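Side-chain contacts in cytochrome c7 (Geobacter sulfurreducens, PDB 3H4N), which probably carries electrons through its three covalently bound hemes during Fe(III) respiration: residues V4-L7 / G12-T15; A22-K25 / K29-H32. All coordinates share one frame; numbering follows the deposited sequence. Where two conformers were deposited one is given.

Interaction 1 of 2, residues V4-L7 / G12-T15; sequences VVVL and GNVT. With HEM (protoporphyrin IX containing Fe), chain E.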
loop_
_atom_site.group_PDB
_atom_site.type_symbol
_atom_site.label_atom_id
_atom_site.label_comp_id
_atom_site.label_asym_id
_atom_site.label_seq_id
_atom_site.Cartn_x
_atom_site.Cartn_y
_atom_site.Cartn_z
ATOM N N VAL A 4 -1.638 12.860 -3.063
ATOM C CA VAL A 4 -1.160 11.548 -2.532
ATOM C C VAL A 4 -1.728 11.305 -1.140
ATOM O O VAL A 4 -2.254 12.213 -0.484
ATOM C CB VAL A 4 0.390 11.472 -2.460
ATOM C CG1 VAL A 4 0.995 11.471 -3.861
ATOM C CG2 VAL A 4 0.954 12.622 -1.618
ATOM N N VAL A 5 -1.623 10.066 -0.695
ATOM C CA VAL A 5 -2.026 9.700 0.641
ATOM C C VAL A 5 -0.771 9.570 1.479
ATOM O O VAL A 5 0.173 8.892 1.083
ATOM C CB VAL A 5 -2.770 8.361 0.653
ATOM C CG1 VAL A 5 -3.157 7.982 2.097
ATOM C CG2 VAL A 5 -3.998 8.443 -0.251
ATOM N N VAL A 6 -0.762 10.209 2.637
ATOM C CA VAL A 6 0.321 10.055 3.600
ATOM C C VAL A 6 -0.146 9.126 4.718
ATOM O O VAL A 6 -1.039 9.464 5.493
ATOM C CB VAL A 6 0.738 11.412 4.198
ATOM C CG1 VAL A 6 1.796 11.228 5.297
ATOM C CG2 VAL A 6 1.248 12.338 3.102
ATOM N N LEU A 7 0.448 7.941 4.778
ATOM C CA LEU A 7 0.162 6.972 5.829
ATOM C C LEU A 7 1.179 7.223 6.930
ATOM O O LEU A 7 2.372 6.981 6.774
ATOM C CB LEU A 7 0.248 5.538 5.291
ATOM C CG LEU A 7 -0.699 5.269 4.110
ATOM C CD1 LEU A 7 -0.385 3.930 3.437
ATOM C CD2 LEU A 7 -2.163 5.343 4.562
ATOM N N GLY A 12 8.710 7.031 10.200
ATOM C CA GLY A 12 8.764 7.755 8.943
ATOM C C GLY A 12 7.496 7.496 8.152
ATOM O O GLY A 12 7.119 6.339 7.919
ATOM N N ASN A 13 6.822 8.551 7.724
ATOM C CA ASN A 13 5.593 8.421 6.959
ATOM C C ASN A 13 5.830 7.729 5.617
ATOM O O ASN A 13 6.907 7.808 5.048
ATOM C CB ASN A 13 4.952 9.791 6.713
ATOM C CG ASN A 13 4.534 10.495 7.991
ATOM O OD1 ASN A 13 4.353 9.873 9.040
ATOM N ND2 ASN A 13 4.401 11.817 7.909
ATOM N N VAL A 14 4.794 7.067 5.121
ATOM C CA VAL A 14 4.829 6.347 3.869
ATOM C C VAL A 14 3.877 7.029 2.895
ATOM O O VAL A 14 2.721 7.255 3.227
ATOM C CB VAL A 14 4.382 4.901 4.091
ATOM C CG1 VAL A 14 4.434 4.099 2.791
ATOM C CG2 VAL A 14 5.228 4.224 5.165
ATOM N N THR A 15 4.357 7.352 1.701
ATOM C CA THR A 15 3.537 8.039 0.708
ATOM C C THR A 15 2.996 7.094 -0.340
ATOM O O THR A 15 3.765 6.455 -1.050
ATOM C CB THR A 15 4.331 9.169 0.058
ATOM O OG1 THR A 15 4.630 10.160 1.051
ATOM C CG2 THR A 15 3.470 9.902 -0.962
HETATM C CHA HEM E . 3.760 0.545 9.838
HETATM C CHB HEM E . 8.359 -0.648 10.765
HETATM C CHC HEM E . 8.728 -2.080 6.187
HETATM C CHD HEM E . 4.770 0.407 5.099
HETATM C C1A HEM E . 4.942 0.345 10.514
HETATM C C2A HEM E . 5.185 0.591 11.922
HETATM C C3A HEM E . 6.467 0.259 12.165
HETATM C C4A HEM E . 7.056 -0.213 10.929
HETATM C CMA HEM E . 7.234 0.351 13.495
HETATM C CAA HEM E . 4.151 1.173 12.918
HETATM C CBA HEM E . 4.261 2.698 12.862
HETATM C CGA HEM E . 3.312 3.432 13.784
HETATM O O1A HEM E . 2.256 2.885 14.168
HETATM O O2A HEM E . 3.593 4.606 14.109
HETATM C C1B HEM E . 8.853 -1.198 9.596
HETATM C C2B HEM E . 10.101 -1.917 9.454
HETATM C C3B HEM E . 10.206 -2.311 8.183
HETATM C C4B HEM E . 9.006 -1.864 7.508
HETATM C CMB HEM E . 11.112 -2.093 10.612
HETATM C CAB HEM E . 11.320 -3.144 7.512
HETATM C CBB HEM E . 11.586 -4.362 8.087
HETATM C C1C HEM E . 7.717 -1.491 5.461
HETATM C C2C HEM E . 7.596 -1.484 4.014
HETATM C C3C HEM E . 6.497 -0.767 3.715
HETATM C C4C HEM E . 5.890 -0.335 4.956
HETATM C CMC HEM E . 8.601 -2.152 3.061
HETATM C CAC HEM E . 5.895 -0.437 2.327
HETATM C CBC HEM E . 5.700 -1.438 1.425
HETATM C C1D HEM E . 4.123 0.626 6.279
HETATM C C2D HEM E . 2.830 1.217 6.358
HETATM C C3D HEM E . 2.495 1.233 7.812
HETATM C C4D HEM E . 3.625 0.663 8.486
HETATM C CMD HEM E . 1.969 1.714 5.204
HETATM C CAD HEM E . 1.186 1.738 8.412
HETATM C CBD HEM E . 1.103 3.251 8.627
HETATM C CGD HEM E . -0.315 3.713 9.000
HETATM O O1D HEM E . -1.284 2.922 8.894
HETATM O O2D HEM E . -0.541 4.886 9.424
HETATM N NA HEM E . 6.095 -0.131 9.933
HETATM N NB HEM E . 8.194 -1.200 8.385
HETATM N NC HEM E . 6.668 -0.770 5.986
HETATM N ND HEM E . 4.577 0.320 7.549
HETATM FE FE HEM E . 6.387 -0.478 7.963
#
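Val6 lays its CG1 methyl obliquely across the side chain of Asn13. CG1 of Val6 is 3.7 Å from both CB and ND2 of Asn13, so it meets both stem and amide nitrogen. CG1 stands anti to the backbone N of Val6 (chi1 175°), which turns this branch to the asparagine. The other end of the amide is occupied: OD1 of Asn13 accepts a hydrogen bond from Ala9 N. The CG2 methyls of Val4 and Thr15 meet at 3.8 Å. Strands 5-7 and 14-16, on which the segments lie, are the antiparallel arms of a beta hairpin. Leu7 and Val14 form its hydrogen-bonded pair. Leu7 N donates to Val14 O at 2.8 Å. Val14 N returns the bond to Leu7 O at 2.9 Å. That bond is nearly straight (175°). The two side chains share the sheet face opposite Val6 and Thr15, and CB of Leu7 lies 4.4 Å from CB of Val14. There CD1 of Leu7 touches CMD of the chain E heme at 3.7 Å. CG2 of Val14 reaches CHD of the same heme at 3.8 Å. Val14 also touches a second heme, and Gly12 O is hydrogen-bonded to ND1 of His70.

Interaction 2 of 2, residues A22-K25 / K29-H32; sequences AGVK and KACH. With HEM (protoporphyrin IX containing Fe), chain C.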
loop_
_atom_site.group_PDB
_atom_site.type_symbol
_atom_site.label_atom_id
_atom_site.label_comp_id
_atom_site.label_asym_id
_atom_site.label_seq_id
_atom_site.Cartn_x
_atom_site.Cartn_y
_atom_site.Cartn_z
ATOM N N ALA A 22 -2.454 1.798 -10.522
ATOM C CA ALA A 22 -3.403 1.375 -11.553
ATOM C C ALA A 22 -2.830 0.138 -12.268
ATOM O O ALA A 22 -1.617 0.002 -12.414
ATOM C CB ALA A 22 -3.656 2.503 -12.550
ATOM N N GLY A 23 -3.695 -0.760 -12.699
ATOM C CA GLY A 23 -3.256 -1.929 -13.450
ATOM C C GLY A 23 -2.611 -3.004 -12.587
ATOM O O GLY A 23 -1.592 -3.587 -12.946
ATOM N N VAL A 24 -3.220 -3.262 -11.438
ATOM C CA VAL A 24 -2.827 -4.369 -10.568
ATOM C C VAL A 24 -3.981 -5.344 -10.573
ATOM O O VAL A 24 -5.115 -4.949 -10.841
ATOM C CB VAL A 24 -2.546 -3.910 -9.106
ATOM C CG1 VAL A 24 -1.344 -2.969 -9.044
ATOM C CG2 VAL A 24 -3.766 -3.256 -8.460
ATOM N N LYS A 25 -3.702 -6.616 -10.287
ATOM C CA LYS A 25 -4.739 -7.630 -10.270
ATOM C C LYS A 25 -5.763 -7.268 -9.204
ATOM O O LYS A 25 -5.401 -6.993 -8.049
ATOM C CB LYS A 25 -4.168 -9.020 -9.991
ATOM C CG LYS A 25 -5.223 -10.117 -9.990
ATOM C CD LYS A 25 -4.626 -11.452 -9.611
ATOM C CE LYS A 25 -5.683 -12.548 -9.589
ATOM N NZ LYS A 25 -5.093 -13.886 -9.304
ATOM N N LYS A 29 -10.071 -3.427 -5.832
ATOM C CA LYS A 29 -10.293 -4.475 -4.842
ATOM C C LYS A 29 -9.010 -5.205 -4.414
ATOM O O LYS A 29 -9.047 -6.033 -3.521
ATOM C CB LYS A 29 -11.372 -5.449 -5.328
ATOM C CG LYS A 29 -12.719 -4.760 -5.444
ATOM C CD LYS A 29 -13.882 -5.725 -5.580
ATOM C CE LYS A 29 -13.847 -6.460 -6.879
ATOM N NZ LYS A 29 -15.098 -7.235 -7.050
ATOM N N ALA A 30 -7.866 -4.876 -5.006
ATOM C CA ALA A 30 -6.584 -5.316 -4.430
ATOM C C ALA A 30 -6.398 -4.777 -3.019
ATOM O O ALA A 30 -5.716 -5.385 -2.186
ATOM C CB ALA A 30 -5.408 -4.893 -5.305
ATOM N N CYS A 31 -6.964 -3.603 -2.754
ATOM C CA CYS A 31 -6.774 -2.931 -1.472
ATOM C C CYS A 31 -8.058 -2.589 -0.747
ATOM O O CYS A 31 -8.049 -2.489 0.472
ATOM C CB CYS A 31 -5.953 -1.671 -1.679
ATOM S SG CYS A 31 -4.327 -2.077 -2.357
ATOM N N HIS A 32 -9.137 -2.378 -1.494
ATOM C CA HIS A 32 -10.412 -1.915 -0.966
ATOM C C HIS A 32 -11.441 -3.026 -1.021
ATOM O O HIS A 32 -11.383 -3.898 -1.892
ATOM C CB HIS A 32 -10.908 -0.768 -1.850
ATOM C CG HIS A 32 -10.086 0.465 -1.732
ATOM N ND1 HIS A 32 -10.019 1.276 -0.617
ATOM C CD2 HIS A 32 -9.257 1.011 -2.646
ATOM C CE1 HIS A 32 -9.167 2.262 -0.864
ATOM N NE2 HIS A 32 -8.698 2.128 -2.086
HETATM C CHA HEM C . -7.852 5.723 -0.390
HETATM C CHB HEM C . -10.517 4.778 -4.308
HETATM C CHC HEM C . -7.244 1.635 -5.852
HETATM C CHD HEM C . -4.969 2.008 -1.628
HETATM C C1A HEM C . -8.866 5.748 -1.313
HETATM C C2A HEM C . -10.057 6.543 -1.250
HETATM C C3A HEM C . -10.803 6.289 -2.330
HETATM C C4A HEM C . -10.089 5.309 -3.113
HETATM C CMA HEM C . -12.174 6.885 -2.703
HETATM C CAA HEM C . -10.416 7.494 -0.093
HETATM C CBA HEM C . -9.710 8.821 -0.172
HETATM C CGA HEM C . -10.186 9.716 0.953
HETATM O O1A HEM C . -9.359 10.585 1.302
HETATM O O2A HEM C . -11.341 9.593 1.478
HETATM C C1B HEM C . -9.857 3.869 -5.078
HETATM C C2B HEM C . -10.294 3.392 -6.371
HETATM C C3B HEM C . -9.373 2.532 -6.806
HETATM C C4B HEM C . -8.343 2.448 -5.805
HETATM C CMB HEM C . -11.591 3.838 -7.072
HETATM C CAB HEM C . -9.331 1.777 -8.148
HETATM C CBB HEM C . -9.302 2.538 -9.298
HETATM C C1C HEM C . -6.392 1.401 -4.806
HETATM C C2C HEM C . -5.388 0.364 -4.759
HETATM C C3C HEM C . -4.747 0.457 -3.587
HETATM C C4C HEM C . -5.348 1.559 -2.862
HETATM C CMC HEM C . -5.144 -0.654 -5.898
HETATM C CAC HEM C . -3.582 -0.421 -3.041
HETATM C CBC HEM C . -2.598 -0.781 -3.906
HETATM C C1D HEM C . -5.507 3.049 -0.939
HETATM C C2D HEM C . -5.020 3.513 0.329
HETATM C C3D HEM C . -5.911 4.648 0.701
HETATM C C4D HEM C . -6.850 4.779 -0.383
HETATM C CMD HEM C . -3.849 2.959 1.127
HETATM C CAD HEM C . -5.872 5.469 1.994
HETATM C CBD HEM C . -6.839 4.745 2.939
HETATM C CGD HEM C . -6.904 5.286 4.349
HETATM O O1D HEM C . -7.695 4.757 5.181
HETATM O O2D HEM C . -6.141 6.243 4.646
HETATM N NA HEM C . -8.911 5.004 -2.465
HETATM N NB HEM C . -8.666 3.291 -4.763
HETATM N NC HEM C . -6.347 2.106 -3.628
HETATM N ND HEM C . -6.589 3.798 -1.342
HETATM FE FE HEM C . -7.594 3.558 -3.055
#
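This contact belongs to a CXXCH heme-binding motif, the c-type signature that fixes a heme by thioether bonds and supplies an axial histidine. Residues 29-32 are its last four positions. Residues 22-25 are part of the loop that leads into it, and both lie between strand 14-16 and helix 45-59. The direct touch between the segments is small and runs through Ala30. CB of Ala30 points at residues 22-25 and lies 3.9 Å from CG2 of Val24. The same CB of Ala30 comes within 3.5 Å of the backbone O of Lys25. No hydrogen bond crosses between the segments. Val24 holds CG2 between its backbone N and carbonyl carbon (chi1 -65°), and this branch serves two partners. Besides the alanine methyl, CG2 of Val24 touches CMC of the chain C heme, also at 3.9 Å. Val24 is buried and reaches a second heme too. The loop before the motif is tied by Glu27, whose carboxylate accepts a hydrogen bond from Gly23 N and a weak one from Val24 N. Cys31 and His32 do not touch residues 22-25 but bind the heme of chain C. Cys31 SG is covalently bonded to CAC of the chain C heme at 1.9 Å. His32 meets the heme with the edge of its imidazole. NE2 of His32 binds the iron FE at 2.1 Å. His18 is the second axial ligand of this iron. CE1 of His32 lies 3.0 Å from the heme nitrogen ND.

Overall arrangement
Interactions 1 and 2 follow one another along the chain and lie on opposite sides of its centre. Their centres are about 18 Å apart, and they do not touch. Both are partly buried, and the buried residues Leu7, Val14 and Val24 all touch heme. Interaction 1 joins two paired strands, so backbone hydrogen bonds carry it. Leu7 and Val14 touch the heme through van der Waals contact alone, while the face of Val6 and Thr15 is exposed. Interaction 2 joins two pieces of irregular loop through one alanine methyl, which meets a valine branch and a backbone oxygen. There the firm links run to the heme instead, through a covalent sulfur and an iron ligand.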